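PDB 5CO3: FrnE protein from Deinococcus radiodurans, which probably works as a cytoplasmic disulfide oxidoreductase of the DsbA-like thioredoxin family, making, breaking or rearranging disulfide bonds through paired cysteines. Local coordinates for residues A[56-61]-A[106-111]; A[130-135]-A[147-152]. All blocks are in the same frame, centred on the assembly; numbering follows the deposited sequence.

Contact 1: A[56-61]-A[106-111]; sequences PSARPL and LANTFL
Asn108 reaches across to the loop 56-61 and uses its carboxamide to hold two backbone carbonyls there. Its ND2 donates to Ala58 O at 2.8 Å, with an N-H...O angle of 156° and the donor tilted from the carbonyl plane; the same nitrogen makes a weak bond to Pro56 O at 3.3 Å. Because CG stands anti to the backbone N (chi1 -177°), the amide extends from just after the short strand 106-107 toward the loop. Its other end works within its own segment: OD1 accepts from the backbone N of Phe110 at 2.9 Å, forming an Asx turn at the start of helix 110-121. Asparagine suits the place, since one flat group both donates to the loop and accepts from the turn, and bonds at both ends of the amide probably fix which way round it lies. The backbone joins in as well, Asn108 N donating to Pro60 O at 3.0 Å. A water then ties Arg59 O to Leu106 O, donating a bond of 2.7 Å to each oxygen. Farther out, Arg59 NE turns back onto Leu61 O, bracing the loop's own end. Pro60 O also lies 3.4 Å from Ala107 CA in a weak CA-H...O contact, while the proline ring points away. Packing is modest: CD1 of Leu61 lies 4.3 Å from Ala107 CB on the same face, where a small residue gives the leucine its place. Leu61 and Ala107 form a non-hydrogen-bonded antiparallel pair, part of a short two-stranded sheet on the surface, separate from the central thioredoxin-fold sheet and leading into the helical part of a DsbA-like protein.

Contact 2: A[130-135]-A[147-152]; sequences ERLLRA and DTLQKL
Leu152 meets Arg131 by laying its CD2 methyl over the centre of the guanidinium face, 3.4 Å from Arg131 CZ, in an apolar contact with the flat group. The arginine chain leaves with CG anti to the backbone N (chi1 -172°) and bends at chi2 (65°), and the two side chains cross at about a right angle. The opposite face of the guanidinium lies against Arg134 NH2, which is 3.1 Å from Arg131 NH2; both are donors and do not bond. NH2 of Arg131 forms a salt bridge with Glu155 and NH1 one with Glu139; Glu139 also takes Arg134 NE, so the shared carboxylate probably offsets the like charges of the two guanidinium groups. With an alanine in place of Arg131, Glu155 and Glu139 would lose this cationic mate, and the CD2 methyl of Leu152 would probably be left without the flat surface it rests on. Helices 125-137 and 146-156 belong to the helical part of the DsbA-like thioredoxin fold; the axes of segments 130-135 and 147-152 approach to 10.9 Å, with 132° between their N-to-C directions, and the buried interface is otherwise aliphatic. Leu152 CD1 touches both Leu132 CD2 (3.6 Å) and Ala135 CB (3.7 Å), the small alanine letting the leucine approach the helix closely. Leu132 CD2 also meets Leu149 CD2 at 3.7 Å. Branched leucines suit this seam because each can offer separate methyls to different neighbours: Leu132 and Leu149 also pack on helix 110-121, through Ala112 and Ile116 and through Leu111 and Leu115 respectively.

Contacts 1 and 2 lie about 15 Å apart between centres and are joined by helix 110-121. This helix begins in contact 1, just after the Asx turn of Asn108, and is followed in the chain by helix 125-137 of contact 2. The two contacts touch where Leu111 CB lies 3.7 Å from Leu149 CD1. Contact 1 is a polar join at the surface, whereas contact 2 is a largely apolar, buried seam between helices. The segments of each also reach toward the CxxC pair Cys22 and Cys25, consistent with a thioredoxin-type redox site: Thr109 bonds to Asp19, shortly before Cys22, and Glu130 bridges to Lys29 and Arg30 and bonds to Tyr26 on helix 23-38.

Contact 1: A[56-61]-A[106-111]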
loop_
_atom_site.group_PDB
_atom_site.type_symbol
_atom_site.label_atom_id
_atom_site.label_comp_id
_atom_site.label_asym_id
_atom_site.label_seq_id
_atom_site.Cartn_x
_atom_site.Cartn_y
_atom_site.Cartn_z
ATOM N N PRO A 56 -14.798 -4.573 0.616
ATOM C CA PRO A 56 -14.662 -5.823 1.370
ATOM C C PRO A 56 -15.752 -6.832 1.002
ATOM O O PRO A 56 -15.543 -8.032 1.115
ATOM C CB PRO A 56 -14.807 -5.376 2.831
ATOM C CG PRO A 56 -14.596 -3.898 2.823
ATOM C CD PRO A 56 -15.082 -3.425 1.493
ATOM N N SER A 57 -16.898 -6.351 0.546
ATOM C CA SER A 57 -18.009 -7.231 0.203
ATOM C C SER A 57 -18.010 -7.603 -1.278
ATOM O O SER A 57 -18.985 -8.152 -1.778
ATOM C CB SER A 57 -19.336 -6.573 0.563
ATOM O OG SER A 57 -19.550 -5.425 -0.237
ATOM N N ALA A 58 -16.924 -7.293 -1.981
ATOM C CA ALA A 58 -16.845 -7.590 -3.412
ATOM C C ALA A 58 -16.915 -9.097 -3.683
ATOM O O ALA A 58 -16.398 -9.906 -2.908
ATOM C CB ALA A 58 -15.572 -7.015 -4.012
ATOM N N ARG A 59 -17.581 -9.453 -4.779
ATOM C CA ARG A 59 -17.564 -10.805 -5.337
ATOM C C ARG A 59 -16.151 -11.365 -5.391
ATOM O O ARG A 59 -15.206 -10.607 -5.612
ATOM C CB ARG A 59 -18.128 -10.781 -6.752
ATOM C CG ARG A 59 -19.327 -11.612 -7.000
ATOM C CD ARG A 59 -19.848 -11.248 -8.370
ATOM N NE ARG A 59 -19.557 -12.274 -9.359
ATOM C CZ ARG A 59 -20.403 -13.245 -9.669
ATOM N NH1 ARG A 59 -21.574 -13.304 -9.060
ATOM N NH2 ARG A 59 -20.081 -14.149 -10.580
ATOM N N PRO A 60 -15.993 -12.689 -5.210
ATOM C CA PRO A 60 -14.674 -13.304 -5.436
ATOM C C PRO A 60 -14.047 -12.852 -6.759
ATOM O O PRO A 60 -12.884 -12.415 -6.795
ATOM C CB PRO A 60 -14.995 -14.803 -5.447
ATOM C CG PRO A 60 -16.134 -14.912 -4.515
ATOM C CD PRO A 60 -16.986 -13.692 -4.784
ATOM N N LEU A 61 -14.828 -12.923 -7.828
ATOM C CA LEU A 61 -14.411 -12.409 -9.117
ATOM C C LEU A 61 -15.605 -11.846 -9.878
ATOM O O LEU A 61 -16.528 -12.574 -10.218
ATOM C CB LEU A 61 -13.727 -13.494 -9.942
ATOM C CG LEU A 61 -13.247 -13.063 -11.331
ATOM C CD1 LEU A 61 -12.142 -12.028 -11.199
ATOM C CD2 LEU A 61 -12.771 -14.252 -12.142
ATOM N N LEU A 106 -11.381 -8.098 -11.869
ATOM C CA LEU A 106 -11.944 -7.403 -10.715
ATOM C C LEU A 106 -12.203 -8.380 -9.579
ATOM O O LEU A 106 -13.337 -8.822 -9.356
ATOM C CB LEU A 106 -13.229 -6.665 -11.106
ATOM C CG LEU A 106 -13.050 -5.507 -12.090
ATOM C CD1 LEU A 106 -14.416 -4.950 -12.500
ATOM C CD2 LEU A 106 -12.186 -4.415 -11.488
ATOM N N ALA A 107 -11.130 -8.704 -8.866
ATOM C CA ALA A 107 -11.138 -9.728 -7.832
ATOM C C ALA A 107 -11.270 -9.127 -6.439
ATOM O O ALA A 107 -10.768 -8.023 -6.175
ATOM C CB ALA A 107 -9.850 -10.572 -7.922
ATOM N N ASN A 108 -11.936 -9.858 -5.546
ATOM C CA ASN A 108 -11.903 -9.540 -4.117
ATOM C C ASN A 108 -10.462 -9.705 -3.641
ATOM O O ASN A 108 -9.849 -10.721 -3.941
ATOM C CB ASN A 108 -12.859 -10.467 -3.339
ATOM C CG ASN A 108 -12.926 -10.128 -1.856
ATOM O OD1 ASN A 108 -11.956 -10.319 -1.124
ATOM N ND2 ASN A 108 -14.078 -9.629 -1.407
ATOM N N THR A 109 -9.921 -8.720 -2.913
ATOM C CA THR A 109 -8.488 -8.720 -2.555
ATOM C C THR A 109 -8.158 -9.209 -1.137
ATOM O O THR A 109 -7.011 -9.102 -0.698
ATOM C CB THR A 109 -7.869 -7.304 -2.725
ATOM O OG1 THR A 109 -8.581 -6.350 -1.925
ATOM C CG2 THR A 109 -7.927 -6.882 -4.191
ATOM N N PHE A 110 -9.147 -9.773 -0.436
ATOM C CA PHE A 110 -8.967 -10.187 0.961
ATOM C C PHE A 110 -7.818 -11.191 1.118
ATOM O O PHE A 110 -6.930 -11.007 1.971
ATOM C CB PHE A 110 -10.278 -10.782 1.502
ATOM C CG PHE A 110 -10.277 -11.062 2.990
ATOM C CD1 PHE A 110 -9.822 -10.119 3.898
ATOM C CD2 PHE A 110 -10.799 -12.258 3.482
ATOM C CE1 PHE A 110 -9.843 -10.377 5.265
ATOM C CE2 PHE A 110 -10.827 -12.512 4.851
ATOM C CZ PHE A 110 -10.358 -11.572 5.742
ATOM N N LEU A 111 -7.818 -12.223 0.278
ATOM C CA LEU A 111 -6.811 -13.278 0.339
ATOM C C LEU A 111 -5.430 -12.745 -0.034
ATOM O O LEU A 111 -4.429 -13.141 0.563
ATOM C CB LEU A 111 -7.186 -14.445 -0.582
ATOM C CG LEU A 111 -8.268 -15.403 -0.094
ATOM C CD1 LEU A 111 -8.730 -16.312 -1.229
ATOM C CD2 LEU A 111 -7.749 -16.216 1.096
HETATM O O HOH W 1 -14.936 -8.371 -7.167
#

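Contact 2: A[130-135]-A[147-152]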
loop_
_atom_site.group_PDB
_atom_site.type_symbol
_atom_site.label_atom_id
_atom_site.label_comp_id
_atom_site.label_asym_id
_atom_site.label_seq_id
_atom_site.Cartn_x
_atom_site.Cartn_y
_atom_site.Cartn_z
ATOM N N GLU A 130 4.437 -5.315 -3.843
ATOM C CA GLU A 130 4.886 -4.956 -5.184
ATOM C C GLU A 130 4.445 -5.981 -6.241
ATOM O O GLU A 130 3.876 -5.615 -7.273
ATOM C CB GLU A 130 6.412 -4.812 -5.181
ATOM C CG GLU A 130 7.042 -4.622 -6.552
ATOM C CD GLU A 130 6.880 -3.205 -7.075
ATOM O OE1 GLU A 130 6.654 -2.283 -6.262
ATOM O OE2 GLU A 130 6.976 -3.014 -8.300
ATOM N N ARG A 131 4.698 -7.261 -5.961
ATOM C CA ARG A 131 4.351 -8.344 -6.879
ATOM C C ARG A 131 2.863 -8.390 -7.157
ATOM O O ARG A 131 2.454 -8.552 -8.303
ATOM C CB ARG A 131 4.799 -9.690 -6.314
ATOM C CG ARG A 131 4.647 -10.839 -7.323
ATOM C CD ARG A 131 5.581 -10.609 -8.511
ATOM N NE ARG A 131 5.318 -11.467 -9.671
ATOM C CZ ARG A 131 4.437 -11.193 -10.632
ATOM N NH1 ARG A 131 3.674 -10.099 -10.560
ATOM N NH2 ARG A 131 4.302 -12.020 -11.656
ATOM N N LEU A 132 2.055 -8.242 -6.104
ATOM C CA LEU A 132 0.604 -8.249 -6.249
ATOM C C LEU A 132 0.099 -7.045 -7.050
ATOM O O LEU A 132 -0.773 -7.188 -7.899
ATOM C CB LEU A 132 -0.070 -8.302 -4.872
ATOM C CG LEU A 132 0.044 -9.702 -4.285
ATOM C CD1 LEU A 132 -0.146 -9.654 -2.779
ATOM C CD2 LEU A 132 -0.990 -10.649 -4.944
ATOM N N LEU A 133 0.667 -5.869 -6.797
ATOM C CA LEU A 133 0.260 -4.689 -7.555
ATOM C C LEU A 133 0.525 -4.887 -9.050
ATOM O O LEU A 133 -0.317 -4.559 -9.889
ATOM C CB LEU A 133 0.987 -3.434 -7.031
ATOM C CG LEU A 133 0.497 -2.958 -5.655
ATOM C CD1 LEU A 133 1.478 -1.932 -5.055
ATOM C CD2 LEU A 133 -0.911 -2.367 -5.778
ATOM N N ARG A 134 1.691 -5.438 -9.376
ATOM C CA ARG A 134 2.037 -5.706 -10.764
ATOM C C ARG A 134 1.113 -6.766 -11.376
ATOM O O ARG A 134 0.625 -6.621 -12.498
ATOM C CB ARG A 134 3.505 -6.141 -10.867
ATOM C CG ARG A 134 4.004 -6.325 -12.295
ATOM C CD ARG A 134 5.479 -6.731 -12.316
ATOM N NE ARG A 134 5.643 -8.079 -12.851
ATOM C CZ ARG A 134 6.464 -9.003 -12.356
ATOM N NH1 ARG A 134 7.225 -8.739 -11.294
ATOM N NH2 ARG A 134 6.525 -10.197 -12.930
ATOM N N ALA A 135 0.862 -7.828 -10.618
ATOM C CA ALA A 135 -0.010 -8.897 -11.091
ATOM C C ALA A 135 -1.407 -8.367 -11.411
ATOM O O ALA A 135 -2.024 -8.767 -12.387
ATOM C CB ALA A 135 -0.091 -9.996 -10.054
ATOM N N ASP A 147 -4.246 -20.634 -6.729
ATOM C CA ASP A 147 -3.127 -21.006 -7.602
ATOM C C ASP A 147 -2.269 -19.780 -7.909
ATOM O O ASP A 147 -1.047 -19.795 -7.764
ATOM C CB ASP A 147 -3.635 -21.598 -8.919
ATOM C CG ASP A 147 -3.862 -23.097 -8.860
ATOM O OD1 ASP A 147 -4.105 -23.666 -7.768
ATOM O OD2 ASP A 147 -3.805 -23.704 -9.946
ATOM N N THR A 148 -2.939 -18.725 -8.348
ATOM C CA THR A 148 -2.273 -17.481 -8.698
ATOM C C THR A 148 -1.493 -16.925 -7.513
ATOM O O THR A 148 -0.321 -16.565 -7.662
ATOM C CB THR A 148 -3.294 -16.457 -9.200
ATOM O OG1 THR A 148 -3.969 -17.002 -10.342
ATOM C CG2 THR A 148 -2.602 -15.160 -9.595
ATOM N N LEU A 149 -2.123 -16.879 -6.338
ATOM C CA LEU A 149 -1.465 -16.327 -5.153
ATOM C C LEU A 149 -0.244 -17.154 -4.733
ATOM O O LEU A 149 0.791 -16.596 -4.343
ATOM C CB LEU A 149 -2.457 -16.219 -3.988
ATOM C CG LEU A 149 -3.528 -15.139 -4.152
ATOM C CD1 LEU A 149 -4.535 -15.183 -3.019
ATOM C CD2 LEU A 149 -2.877 -13.730 -4.234
ATOM N N GLN A 150 -0.356 -18.477 -4.838
ATOM C CA GLN A 150 0.753 -19.360 -4.492
ATOM C C GLN A 150 1.928 -19.116 -5.433
ATOM O O GLN A 150 3.075 -19.033 -4.993
ATOM C CB GLN A 150 0.336 -20.835 -4.547
ATOM C CG GLN A 150 1.496 -21.781 -4.263
ATOM C CD GLN A 150 1.099 -23.245 -4.309
ATOM O OE1 GLN A 150 0.332 -23.669 -5.161
ATOM N NE2 GLN A 150 1.620 -24.015 -3.382
ATOM N N LYS A 151 1.622 -18.985 -6.721
ATOM C CA LYS A 151 2.624 -18.718 -7.749
ATOM C C LYS A 151 3.353 -17.400 -7.484
ATOM O O LYS A 151 4.569 -17.347 -7.526
ATOM C CB LYS A 151 1.973 -18.688 -9.133
ATOM C CG LYS A 151 2.924 -18.371 -10.274
ATOM C CD LYS A 151 2.179 -18.104 -11.571
ATOM C CE LYS A 151 1.315 -16.840 -11.490
ATOM N NZ LYS A 151 0.557 -16.612 -12.759
ATOM N N LEU A 152 2.588 -16.351 -7.204
ATOM C CA LEU A 152 3.176 -15.043 -6.880
ATOM C C LEU A 152 4.046 -15.097 -5.632
ATOM O O LEU A 152 5.130 -14.504 -5.601
ATOM C CB LEU A 152 2.071 -14.001 -6.708
ATOM C CG LEU A 152 1.227 -13.741 -7.964
ATOM C CD1 LEU A 152 0.123 -12.778 -7.639
ATOM C CD2 LEU A 152 2.093 -13.197 -9.102
#